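Local coordinates for protein fumarylacetoacetate hydrolase (Burkholderia xenovorans, PDB 5TI1) that probably hydrolyses fumarylacetoacetate to fumarate and acetoacetate, the last step of phenylalanine and tyrosine breakdown, using a bound magnesium ion, at residues Val200-Gly205 against Gly218-Leu223; Ile233-Ala238 against Glu249-Gly254; Asn237-Pro242 against Gly364-Val369; Val328-Gln333 against Asp413-Thr418. All coordinates share one frame; numbering follows the deposited sequence.

Interaction 1 (Val200-Gly205 against Gly218-Leu223); sequences VRRPNG and GACRKL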
loop_
_atom_site.group_PDB
_atom_site.type_symbol
_atom_site.label_atom_id
_atom_site.label_comp_id
_atom_site.label_asym_id
_atom_site.label_seq_id
_atom_site.Cartn_x
_atom_site.Cartn_y
_atom_site.Cartn_z
ATOM N N VAL B 200 7.121 -12.209 15.383
ATOM C CA VAL B 200 5.797 -11.678 15.095
ATOM C C VAL B 200 5.002 -11.679 16.380
ATOM O O VAL B 200 4.816 -12.732 17.002
ATOM C CB VAL B 200 5.075 -12.498 14.019
ATOM C CG1 VAL B 200 3.651 -11.989 13.858
ATOM C CG2 VAL B 200 5.834 -12.416 12.702
ATOM N N ARG B 201 4.512 -10.519 16.777
ATOM C CA ARG B 201 3.825 -10.437 18.053
ATOM C C ARG B 201 2.349 -10.714 17.850
ATOM O O ARG B 201 1.721 -10.135 16.949
ATOM C CB ARG B 201 4.014 -9.083 18.723
ATOM C CG ARG B 201 3.416 -9.124 20.129
ATOM C CD ARG B 201 3.820 -7.972 21.001
ATOM N NE ARG B 201 5.266 -7.815 21.167
ATOM C CZ ARG B 201 6.006 -8.407 22.103
ATOM N NH1 ARG B 201 5.459 -9.252 22.974
ATOM N NH2 ARG B 201 7.307 -8.165 22.155
ATOM N N ARG B 202 1.807 -11.610 18.674
ATOM C CA ARG B 202 0.386 -11.901 18.657
ATOM C C ARG B 202 -0.385 -10.597 18.826
ATOM O O ARG B 202 -0.147 -9.867 19.802
ATOM C CB ARG B 202 0.009 -12.884 19.766
ATOM C CG ARG B 202 -1.495 -13.185 19.873
ATOM C CD ARG B 202 -1.792 -14.168 21.024
ATOM N NE ARG B 202 -1.042 -15.415 20.889
ATOM C CZ ARG B 202 -1.443 -16.455 20.164
ATOM N NH1 ARG B 202 -2.602 -16.407 19.518
ATOM N NH2 ARG B 202 -0.684 -17.552 20.082
ATOM N N PRO B 203 -1.275 -10.255 17.902
ATOM C CA PRO B 203 -2.008 -8.989 18.012
ATOM C C PRO B 203 -3.116 -9.045 19.051
ATOM O O PRO B 203 -3.763 -10.075 19.246
ATOM C CB PRO B 203 -2.588 -8.800 16.604
ATOM C CG PRO B 203 -2.690 -10.215 16.039
ATOM C CD PRO B 203 -1.499 -10.934 16.610
ATOM N N ASN B 204 -3.315 -7.925 19.741
ATOM C CA ASN B 204 -4.581 -7.668 20.402
ATOM C C ASN B 204 -5.535 -7.008 19.411
ATOM O O ASN B 204 -5.116 -6.461 18.394
ATOM C CB ASN B 204 -4.394 -6.768 21.619
ATOM C CG ASN B 204 -3.564 -7.423 22.703
ATOM O OD1 ASN B 204 -3.822 -8.553 23.103
ATOM N ND2 ASN B 204 -2.546 -6.721 23.164
ATOM N N GLY B 205 -6.825 -7.062 19.718
ATOM C CA GLY B 205 -7.807 -6.427 18.854
ATOM C C GLY B 205 -9.204 -6.675 19.373
ATOM O O GLY B 205 -9.391 -7.227 20.458
ATOM N N GLY B 218 -8.974 -8.009 23.316
ATOM C CA GLY B 218 -8.166 -9.058 23.914
ATOM C C GLY B 218 -7.204 -9.670 22.920
ATOM O O GLY B 218 -7.183 -9.323 21.738
ATOM N N ALA B 219 -6.398 -10.602 23.423
ATOM C CA ALA B 219 -5.414 -11.262 22.577
ATOM C C ALA B 219 -6.108 -12.163 21.568
ATOM O O ALA B 219 -7.015 -12.927 21.917
ATOM C CB ALA B 219 -4.431 -12.071 23.421
ATOM N N CYS B 220 -5.695 -12.047 20.308
ATOM C CA CYS B 220 -6.130 -12.962 19.257
ATOM C C CYS B 220 -6.025 -14.422 19.696
ATOM O O CYS B 220 -4.995 -14.855 20.217
ATOM C CB CYS B 220 -5.267 -12.714 18.020
ATOM S SG CYS B 220 -5.209 -14.062 16.892
ATOM N N ARG B 221 -7.104 -15.181 19.495
ATOM C CA ARG B 221 -7.140 -16.600 19.833
ATOM C C ARG B 221 -7.073 -17.524 18.620
ATOM O O ARG B 221 -7.086 -18.744 18.795
ATOM C CB ARG B 221 -8.407 -16.935 20.636
ATOM C CG ARG B 221 -8.513 -16.246 21.992
ATOM C CD ARG B 221 -9.890 -16.458 22.599
ATOM N NE ARG B 221 -10.158 -15.525 23.689
ATOM C CZ ARG B 221 -11.303 -15.460 24.364
ATOM N NH1 ARG B 221 -12.306 -16.280 24.068
ATOM N NH2 ARG B 221 -11.447 -14.573 25.340
ATOM N N LYS B 222 -7.014 -16.987 17.399
ATOM C CA LYS B 222 -6.979 -17.804 16.184
ATOM C C LYS B 222 -5.903 -17.244 15.250
ATOM O O LYS B 222 -6.183 -16.746 14.157
ATOM C CB LYS B 222 -8.342 -17.846 15.503
ATOM C CG LYS B 222 -9.376 -18.651 16.256
ATOM C CD LYS B 222 -10.551 -18.983 15.350
ATOM C CE LYS B 222 -11.594 -19.797 16.077
ATOM N NZ LYS B 222 -12.693 -20.128 15.143
ATOM N N LEU B 223 -4.657 -17.331 15.698
ATOM C CA LEU B 223 -3.523 -16.879 14.911
ATOM C C LEU B 223 -3.110 -17.967 13.929
ATOM O O LEU B 223 -2.879 -19.121 14.320
ATOM C CB LEU B 223 -2.364 -16.518 15.835
ATOM C CG LEU B 223 -1.118 -15.947 15.178
ATOM C CD1 LEU B 223 -1.460 -14.611 14.460
ATOM C CD2 LEU B 223 -0.037 -15.788 16.227
HETATM O O HOH W 1 -3.733 -18.795 18.076
#

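Interaction 2 (Ile233-Ala238 against Glu249-Gly254); sequences IGAGNA and EAHIFG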
loop_
_atom_site.group_PDB
_atom_site.type_symbol
_atom_site.label_atom_id
_atom_site.label_comp_id
_atom_site.label_asym_id
_atom_site.label_seq_id
_atom_site.Cartn_x
_atom_site.Cartn_y
_atom_site.Cartn_z
ATOM N N ILE B 233 7.357 -7.251 -8.990
ATOM C CA ILE B 233 7.251 -6.556 -10.270
ATOM C C ILE B 233 8.628 -6.089 -10.710
ATOM O O ILE B 233 9.350 -5.435 -9.947
ATOM C CB ILE B 233 6.275 -5.367 -10.169
ATOM C CG1 ILE B 233 4.844 -5.863 -9.971
ATOM C CG2 ILE B 233 6.323 -4.518 -11.453
ATOM C CD1 ILE B 233 4.356 -6.777 -11.109
ATOM N N GLY B 234 8.991 -6.405 -11.954
ATOM C CA GLY B 234 10.256 -5.968 -12.510
ATOM C C GLY B 234 10.117 -4.810 -13.480
ATOM O O GLY B 234 11.072 -4.062 -13.716
ATOM N N ALA B 235 8.932 -4.664 -14.060
ATOM C CA ALA B 235 8.624 -3.545 -14.940
ATOM C C ALA B 235 7.200 -3.105 -14.640
ATOM O O ALA B 235 6.287 -3.936 -14.589
ATOM C CB ALA B 235 8.783 -3.933 -16.424
ATOM N N GLY B 236 7.013 -1.807 -14.429
ATOM C CA GLY B 236 5.724 -1.299 -14.025
ATOM C C GLY B 236 4.832 -1.058 -15.227
ATOM O O GLY B 236 5.126 -1.459 -16.354
ATOM N N ASN B 237 3.701 -0.406 -14.962
ATOM C CA ASN B 237 2.832 0.065 -16.029
ATOM C C ASN B 237 2.272 1.424 -15.626
ATOM O O ASN B 237 2.124 1.721 -14.435
ATOM C CB ASN B 237 1.707 -0.940 -16.336
ATOM C CG ASN B 237 0.694 -1.057 -15.204
ATOM O OD1 ASN B 237 1.007 -1.540 -14.121
ATOM N ND2 ASN B 237 -0.533 -0.616 -15.458
ATOM N N ALA B 238 1.994 2.259 -16.629
ATOM C CA ALA B 238 1.525 3.619 -16.364
ATOM C C ALA B 238 0.074 3.611 -15.899
ATOM O O ALA B 238 -0.703 2.712 -16.222
ATOM C CB ALA B 238 1.670 4.495 -17.615
ATOM N N GLU B 249 3.718 -11.630 -17.880
ATOM C CA GLU B 249 4.872 -12.274 -17.252
ATOM C C GLU B 249 6.164 -11.506 -17.507
ATOM O O GLU B 249 7.083 -11.542 -16.678
ATOM C CB GLU B 249 5.008 -13.722 -17.736
ATOM C CG GLU B 249 3.996 -14.678 -17.122
ATOM C CD GLU B 249 4.241 -16.127 -17.523
ATOM O OE1 GLU B 249 5.379 -16.450 -17.918
ATOM O OE2 GLU B 249 3.300 -16.944 -17.434
ATOM N N ALA B 250 6.240 -10.783 -18.627
ATOM C CA ALA B 250 7.415 -9.965 -18.907
ATOM C C ALA B 250 7.595 -8.842 -17.890
ATOM O O ALA B 250 8.691 -8.277 -17.791
ATOM C CB ALA B 250 7.324 -9.384 -20.319
ATOM N N HIS B 251 6.549 -8.503 -17.140
ATOM C CA HIS B 251 6.658 -7.508 -16.081
ATOM C C HIS B 251 7.136 -8.086 -14.755
ATOM O O HIS B 251 7.419 -7.311 -13.838
ATOM C CB HIS B 251 5.311 -6.811 -15.868
ATOM C CG HIS B 251 4.863 -5.992 -17.041
ATOM N ND1 HIS B 251 4.717 -4.622 -16.984
ATOM C CD2 HIS B 251 4.540 -6.351 -18.306
ATOM C CE1 HIS B 251 4.303 -4.172 -18.157
ATOM N NE2 HIS B 251 4.192 -5.202 -18.977
ATOM N N ILE B 252 7.257 -9.412 -14.635
ATOM C CA ILE B 252 7.557 -10.071 -13.362
ATOM C C ILE B 252 9.051 -10.369 -13.281
ATOM O O ILE B 252 9.633 -10.944 -14.209
ATOM C CB ILE B 252 6.731 -11.357 -13.192
ATOM C CG1 ILE B 252 5.237 -11.045 -13.286
ATOM C CG2 ILE B 252 7.066 -12.036 -11.862
ATOM C CD1 ILE B 252 4.353 -12.250 -13.080
ATOM N N PHE B 253 9.666 -10.004 -12.156
ATOM C CA PHE B 253 11.092 -10.228 -11.940
ATOM C C PHE B 253 11.376 -11.599 -11.325
ATOM O O PHE B 253 12.245 -12.333 -11.800
ATOM C CB PHE B 253 11.657 -9.116 -11.044
ATOM C CG PHE B 253 13.077 -9.344 -10.608
ATOM C CD1 PHE B 253 14.108 -9.369 -11.544
ATOM C CD2 PHE B 253 13.384 -9.519 -9.256
ATOM C CE1 PHE B 253 15.423 -9.574 -11.148
ATOM C CE2 PHE B 253 14.697 -9.727 -8.843
ATOM C CZ PHE B 253 15.721 -9.755 -9.793
ATOM N N GLY B 254 10.673 -11.948 -10.260
ATOM C CA GLY B 254 10.953 -13.192 -9.580
ATOM C C GLY B 254 9.935 -13.459 -8.494
ATOM O O GLY B 254 8.904 -12.787 -8.407
#

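Interaction 3 (Asn237-Pro242 against Gly364-Val369); sequences NALGEP and GCNTRV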
loop_
_atom_site.group_PDB
_atom_site.type_symbol
_atom_site.label_atom_id
_atom_site.label_comp_id
_atom_site.label_asym_id
_atom_site.label_seq_id
_atom_site.Cartn_x
_atom_site.Cartn_y
_atom_site.Cartn_z
ATOM N N ASN B 237 3.701 -0.406 -14.962
ATOM C CA ASN B 237 2.832 0.065 -16.029
ATOM C C ASN B 237 2.272 1.424 -15.626
ATOM O O ASN B 237 2.124 1.721 -14.435
ATOM C CB ASN B 237 1.707 -0.940 -16.336
ATOM C CG ASN B 237 0.694 -1.057 -15.204
ATOM O OD1 ASN B 237 1.007 -1.540 -14.121
ATOM N ND2 ASN B 237 -0.533 -0.616 -15.458
ATOM N N ALA B 238 1.994 2.259 -16.629
ATOM C CA ALA B 238 1.525 3.619 -16.364
ATOM C C ALA B 238 0.074 3.611 -15.899
ATOM O O ALA B 238 -0.703 2.712 -16.222
ATOM C CB ALA B 238 1.670 4.495 -17.615
ATOM N N LEU B 239 -0.289 4.620 -15.116
ATOM C CA LEU B 239 -1.658 4.712 -14.629
ATOM C C LEU B 239 -2.618 4.880 -15.802
ATOM O O LEU B 239 -2.390 5.708 -16.691
ATOM C CB LEU B 239 -1.780 5.884 -13.654
ATOM C CG LEU B 239 -3.070 6.040 -12.863
ATOM C CD1 LEU B 239 -3.326 4.837 -11.989
ATOM C CD2 LEU B 239 -2.975 7.303 -12.025
ATOM N N GLY B 240 -3.691 4.085 -15.809
ATOM C CA GLY B 240 -4.635 4.099 -16.906
ATOM C C GLY B 240 -4.330 3.153 -18.047
ATOM O O GLY B 240 -5.146 3.050 -18.974
ATOM N N GLU B 241 -3.196 2.446 -18.007
ATOM C CA GLU B 241 -2.714 1.620 -19.117
ATOM C C GLU B 241 -2.648 0.159 -18.689
ATOM O O GLU B 241 -1.634 -0.292 -18.130
ATOM C CB GLU B 241 -1.349 2.104 -19.600
ATOM C CG GLU B 241 -1.403 3.451 -20.323
ATOM C CD GLU B 241 -0.084 3.840 -20.984
ATOM O OE1 GLU B 241 0.013 4.987 -21.480
ATOM O OE2 GLU B 241 0.847 3.003 -21.012
ATOM N N PRO B 242 -3.700 -0.621 -18.942
ATOM C CA PRO B 242 -3.710 -2.028 -18.508
ATOM C C PRO B 242 -2.545 -2.833 -19.077
ATOM O O PRO B 242 -2.023 -2.535 -20.152
ATOM C CB PRO B 242 -5.048 -2.546 -19.047
ATOM C CG PRO B 242 -5.904 -1.323 -19.158
ATOM C CD PRO B 242 -4.965 -0.228 -19.581
ATOM N N GLY B 364 -7.021 0.078 -14.880
ATOM C CA GLY B 364 -6.113 1.199 -15.008
ATOM C C GLY B 364 -5.136 1.381 -13.860
ATOM O O GLY B 364 -4.325 2.313 -13.914
ATOM N N CYS B 365 -5.184 0.539 -12.824
ATOM C CA CYS B 365 -4.239 0.668 -11.722
ATOM C C CYS B 365 -2.819 0.494 -12.239
ATOM O O CYS B 365 -2.559 -0.335 -13.116
ATOM C CB CYS B 365 -4.545 -0.360 -10.623
ATOM S SG CYS B 365 -3.519 -0.191 -9.132
ATOM N N ASN B 366 -1.907 1.312 -11.720
ATOM C CA ASN B 366 -0.511 1.248 -12.116
ATOM C C ASN B 366 0.255 0.342 -11.163
ATOM O O ASN B 366 -0.176 0.075 -10.038
ATOM C CB ASN B 366 0.112 2.645 -12.154
ATOM C CG ASN B 366 0.014 3.374 -10.829
ATOM O OD1 ASN B 366 -0.897 3.134 -10.025
ATOM N ND2 ASN B 366 0.950 4.294 -10.604
ATOM N N THR B 367 1.377 -0.182 -11.646
ATOM C CA THR B 367 2.277 -0.951 -10.795
ATOM C C THR B 367 3.679 -0.381 -10.928
ATOM O O THR B 367 3.989 0.351 -11.873
ATOM C CB THR B 367 2.301 -2.447 -11.138
ATOM O OG1 THR B 367 2.895 -2.626 -12.429
ATOM C CG2 THR B 367 0.888 -3.039 -11.151
ATOM N N ARG B 368 4.523 -0.735 -9.963
ATOM C CA ARG B 368 5.855 -0.178 -9.820
ATOM C C ARG B 368 6.840 -1.294 -9.505
ATOM O O ARG B 368 6.486 -2.298 -8.880
ATOM C CB ARG B 368 5.892 0.880 -8.702
ATOM C CG ARG B 368 5.055 2.114 -9.017
ATOM C CD ARG B 368 5.127 3.165 -7.922
ATOM N NE ARG B 368 4.320 2.761 -6.776
ATOM C CZ ARG B 368 4.136 3.495 -5.678
ATOM N NH1 ARG B 368 4.712 4.686 -5.561
ATOM N NH2 ARG B 368 3.381 3.026 -4.688
ATOM N N VAL B 369 8.089 -1.082 -9.923
ATOM C CA VAL B 369 9.179 -2.001 -9.617
ATOM C C VAL B 369 9.237 -2.234 -8.116
ATOM O O VAL B 369 9.197 -1.283 -7.329
ATOM C CB VAL B 369 10.505 -1.423 -10.148
ATOM C CG1 VAL B 369 11.692 -2.185 -9.594
ATOM C CG2 VAL B 369 10.520 -1.429 -11.690
#

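Interaction 4 (Val328-Gln333 against Asp413-Thr418); sequences VTLRPQ and DGDELT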
loop_
_atom_site.group_PDB
_atom_site.type_symbol
_atom_site.label_atom_id
_atom_site.label_comp_id
_atom_site.label_asym_id
_atom_site.label_seq_id
_atom_site.Cartn_x
_atom_site.Cartn_y
_atom_site.Cartn_z
ATOM N N VAL B 328 5.606 -26.557 5.020
ATOM C CA VAL B 328 5.569 -25.725 6.212
ATOM C C VAL B 328 5.875 -26.623 7.397
ATOM O O VAL B 328 5.359 -27.743 7.482
ATOM C CB VAL B 328 4.211 -25.012 6.384
ATOM C CG1 VAL B 328 4.160 -24.221 7.699
ATOM C CG2 VAL B 328 3.923 -24.086 5.169
ATOM N N THR B 329 6.740 -26.156 8.286
ATOM C CA THR B 329 6.970 -26.835 9.547
ATOM C C THR B 329 6.568 -25.917 10.690
ATOM O O THR B 329 6.572 -24.683 10.560
ATOM C CB THR B 329 8.433 -27.293 9.705
ATOM O OG1 THR B 329 9.297 -26.157 9.804
ATOM C CG2 THR B 329 8.858 -28.160 8.510
ATOM N N LEU B 330 6.180 -26.542 11.801
ATOM C CA LEU B 330 5.819 -25.839 13.022
ATOM C C LEU B 330 6.645 -26.443 14.143
ATOM O O LEU B 330 6.683 -27.668 14.291
ATOM C CB LEU B 330 4.315 -25.967 13.319
ATOM C CG LEU B 330 3.696 -25.096 14.428
ATOM C CD1 LEU B 330 2.207 -24.920 14.191
ATOM C CD2 LEU B 330 3.940 -25.659 15.828
ATOM N N ARG B 331 7.323 -25.601 14.909
ATOM C CA ARG B 331 8.115 -26.104 16.028
ATOM C C ARG B 331 7.676 -25.435 17.320
ATOM O O ARG B 331 7.878 -24.217 17.483
ATOM C CB ARG B 331 9.611 -25.895 15.797
ATOM C CG ARG B 331 10.451 -26.451 16.935
ATOM C CD ARG B 331 11.901 -26.643 16.552
ATOM N NE ARG B 331 12.521 -25.391 16.144
ATOM C CZ ARG B 331 12.879 -24.429 16.987
ATOM N NH1 ARG B 331 12.670 -24.572 18.291
ATOM N NH2 ARG B 331 13.436 -23.314 16.523
ATOM N N PRO B 332 7.042 -26.175 18.230
ATOM C CA PRO B 332 6.762 -25.642 19.566
ATOM C C PRO B 332 8.040 -25.182 20.243
ATOM O O PRO B 332 9.128 -25.700 19.978
ATOM C CB PRO B 332 6.148 -26.836 20.311
ATOM C CG PRO B 332 5.619 -27.739 19.207
ATOM C CD PRO B 332 6.537 -27.548 18.041
ATOM N N GLN B 333 7.879 -24.218 21.159
ATOM C CA GLN B 333 9.028 -23.624 21.845
ATOM C C GLN B 333 9.866 -24.664 22.578
ATOM O O GLN B 333 11.095 -24.538 22.630
ATOM C CB GLN B 333 8.557 -22.535 22.819
ATOM C CG GLN B 333 9.673 -21.846 23.630
ATOM C CD GLN B 333 10.646 -21.036 22.774
ATOM O OE1 GLN B 333 11.773 -20.767 23.189
ATOM N NE2 GLN B 333 10.221 -20.662 21.577
ATOM N N ASP B 413 1.888 -19.340 21.365
ATOM C CA ASP B 413 3.037 -18.497 21.665
ATOM C C ASP B 413 4.310 -19.333 21.714
ATOM O O ASP B 413 4.316 -20.453 22.229
ATOM C CB ASP B 413 2.830 -17.765 22.994
ATOM C CG ASP B 413 1.726 -16.708 22.927
ATOM O OD1 ASP B 413 1.247 -16.374 21.818
ATOM O OD2 ASP B 413 1.346 -16.195 24.000
ATOM N N GLY B 414 5.390 -18.787 21.157
ATOM C CA GLY B 414 6.644 -19.501 21.075
ATOM C C GLY B 414 6.751 -20.510 19.941
ATOM O O GLY B 414 7.835 -21.083 19.754
ATOM N N ASP B 415 5.669 -20.774 19.206
ATOM C CA ASP B 415 5.756 -21.591 17.993
ATOM C C ASP B 415 6.537 -20.858 16.908
ATOM O O ASP B 415 6.314 -19.667 16.658
ATOM C CB ASP B 415 4.367 -21.908 17.436
ATOM C CG ASP B 415 3.565 -22.864 18.292
ATOM O OD1 ASP B 415 4.077 -23.384 19.315
ATOM O OD2 ASP B 415 2.396 -23.103 17.907
ATOM N N GLU B 416 7.427 -21.575 16.231
ATOM C CA GLU B 416 8.108 -21.045 15.056
ATOM C C GLU B 416 7.524 -21.702 13.810
ATOM O O GLU B 416 7.446 -22.932 13.726
ATOM C CB GLU B 416 9.624 -21.274 15.125
ATOM C CG GLU B 416 10.384 -20.734 13.901
ATOM C CD GLU B 416 11.904 -20.873 14.013
ATOM O OE1 GLU B 416 12.404 -22.006 14.230
ATOM O OE2 GLU B 416 12.597 -19.841 13.869
ATOM N N LEU B 417 7.102 -20.882 12.852
ATOM C CA LEU B 417 6.492 -21.359 11.615
ATOM C C LEU B 417 7.470 -21.108 10.479
ATOM O O LEU B 417 7.913 -19.969 10.288
ATOM C CB LEU B 417 5.157 -20.658 11.356
ATOM C CG LEU B 417 3.919 -21.230 12.064
ATOM C CD1 LEU B 417 3.536 -22.575 11.454
ATOM C CD2 LEU B 417 4.073 -21.347 13.586
ATOM N N THR B 418 7.812 -22.165 9.733
ATOM C CA THR B 418 8.814 -22.066 8.677
ATOM C C THR B 418 8.249 -22.563 7.354
ATOM O O THR B 418 7.931 -23.749 7.213
ATOM C CB THR B 418 10.078 -22.850 9.037
ATOM O OG1 THR B 418 10.564 -22.422 10.319
ATOM C CG2 THR B 418 11.149 -22.599 7.996
HETATM O O HOH W 2 9.273 -24.256 12.034
HETATM O O HOH W 3 10.068 -22.761 18.568
HETATM O O HOH W 4 5.289 -22.824 21.545
#

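Interaction 1 (Val200-Gly205 against Gly218-Leu223)
Asn204 and Gly205 pair with Gly218 and Ala219 at the open end of a beta hairpin, formed by strands 200-207 and 216-219 of the FAH family domain. Gly205 and Gly218 are an antiparallel hydrogen-bonded pair, with two backbone bonds. Gly218 N gives to Gly205 O at 3.0 Å, and Gly205 N gives to Gly218 O at 3.1 Å. Asn204 and Ala219 form the next, non-hydrogen-bonded pair. Beyond it Cys220 N donates to Pro203 O at 3.0 Å, although Pro203 lies in the break of strand 200-207 and Cys220 just past the end of strand 216-219.

The charged group is Arg202. Its CG lies anti to the backbone N (chi1 177°) and the chain bends at chi3 (-56°). This carries the guanidinium over the residues that follow strand 216-219. NH1 bonds Cys220 O at 2.9 Å, approaching from above the carbonyl plane. NE makes a salt bridge with Asp413 and NH2 bonds Ile411 O. All three nitrogens therefore have partners, which should fix the rotation of the group. Leu223 CD2 sits over one guanidinium face, offset toward its rim.

The apolar contacts are few. Pro203 CG meets Cys220 CB at 4.1 Å, and Pro203 CD is near Leu223 CD1.

Asn204 is a separate polar side chain. Its OD1 lies beside Ala219 CA at 3.2 Å, while its ND2 bonds Leu443 O. Ser363 of the second subunit bonds Asn204 O.

One water finishes the contact. It accepts from Arg202 NH1 at 3.0 Å, in the guanidinium plane, and from Leu223 N at 2.9 Å.

Interaction 2 (Ile233-Ala238 against Glu249-Gly254)
The His251 imidazole meets the 233-238 segment with its edge. Ala235 O and Gly236 O both lie at this edge, near the ring plane, on the ND1 side. The ring thereby spans the start and end of the connection between the neighbouring antiparallel strands 223-233 and 252-263. ND1 of His251 donates to Ala235 O at 2.9 Å. The bond is bent, 139° at the hydrogen, and ND1 sits above the carbonyl plane. A second, weak bond runs from ND1 to Gly236 O at 3.3 Å. At the far nitrogen, NE2 bonds Asp247, so the ring is held at both nitrogens and its rotation should be fixed.

Between the two strands the chain runs through a loop and helix 245-248. Ile233 and Ile252 form a non-hydrogen-bonded pair. His251 ends a short 3-10 segment just before the returning strand. Its ring reaches the loop because CG lies beside the backbone N and anti to the carbonyl carbon (chi1 -65°).

The other flat group, the Phe253 ring, leads away from the contact and packs edge-to-face on Trp105. Of the Phe253 side chain, CB makes the approach, 3.7 Å from Gly234 CA. The packing is tight here, and Gly234 has no side chain to come between. Ile233 CG2 rests 3.8 Å from His251 O, and its side chain also touches Leu357 of helix 353-362. The His251 side chain touches the same leucine.

The backbone grip centres on one carbonyl. His251 O accepts from two successive amides, Gly234 N at a short 2.6 Å and Ala235 N at 3.1 Å.

Interaction 3 (Asn237-Pro242 against Gly364-Val369)
Two loops meet here: the one after strand 223-233 and the one between helix 353-362 and strand 372-374. Asn237 is the main link. Its CG lies between the backbone N and the carbonyl carbon (chi1 68°), which lays the amide across the Thr367 side chain at about a right angle. OD1 accepts from Thr367 OG1 at 2.8 Å, in the carbonyl plane, and more weakly from Thr367 N. ND2 donates to Cys365 O at 3.1 Å, nearly straight at 166°. It also donates to Glu241 O at 2.9 Å, in its own loop. Both ends of the amide are thus gripped.

Asn237 and Thr367 also form a single antiparallel bridge, with Asn237 N bonded to Thr367 O at 3.2 Å. Residues 238-241 then make a type II beta turn, with Gly240 at its positive-phi position. Gly240 N points to a lone pair of Gly364 O at 2.7 Å. Gly364 also has positive phi and is where the chain leaves helix 353-362. Leu239 CD1 lies 3.3 Å from the same Gly364 O and 3.6 Å from Asn366 OD1, whose bond goes to Ser191 of the second subunit. Leu239 packs on Phe282 of that subunit.

Interaction 4 (Val328-Gln333 against Asp413-Thr418)
Thr329 and Thr418 pair where strands 321-331 and 416-424 run antiparallel in a larger mixed sheet. The axes of 328-331 and 416-418 come within 4.8 Å at 166°. Thr329 N and Thr418 N each give to the other residue's O, both at 2.9 Å. Arg331 and Glu416, the next hydrogen-bonded pair, repeat the pattern.

Thr329 and Thr418 lie side by side on one sheet face with Arg331 and Glu416. A water bonds both threonine hydroxyls and donates to Glu416 O, which thus has a second donor. The Arg331 chain, with CG anti to the backbone N, bends at chi3 (60°), which brings NH2 to Glu416. Arg331 NH2 makes a salt bridge with Glu416 OE1 at 2.8 Å. The bond is weak in angle, and the guanidinium and carboxylate planes stand 89° apart.

Leu330 and Leu417 fill the opposite face, with their CD1 atoms 3.8 Å apart. Leu417 also touches Ile225 of strand 223-233. Leu330 CD2 lies against the buried carboxylate of Asp415, whose OD2 is met by Arg408 in a salt bridge and by Glu412 N.

Past the strand ends, Gln333 NE2 donates to a lone pair of Gly414 O at 3.0 Å, with Gly414 O in the amide plane of Gln333. NE2 also bonds Glu438 weakly. Another water accepts from Gln333 N and donates to Asp413 O and Asp415 OD1.

Among the paired residues, threonines, Arg331 and Glu416 take one face and the leucines the other. The Asp415 carboxylate beside Leu330 is polar but has partners, and the Arg408 charge would probably stabilise its ionised form.

In the fold
From the N terminus, interaction 1 comes first and closes the 12-residue loop of the hairpin of strands 200-207 and 216-219. Interaction 2 follows in series and closes the short connection from strand 223-233 to strand 252-263. Interaction 3 starts from the same loop, shares Asn237 and Ala238 with it, and reaches far along the chain to the residues after helix 353-362. Interaction 4 joins strands 321-331 and 416-424, so it crosses interaction 3. Interactions 2 and 3 touch each other. Interactions 1 and 4 lie across the chain's centre from interaction 2, share a sheet and meet through Arg202 and Asp413. Interactions 1 and 3 both touch the second subunit.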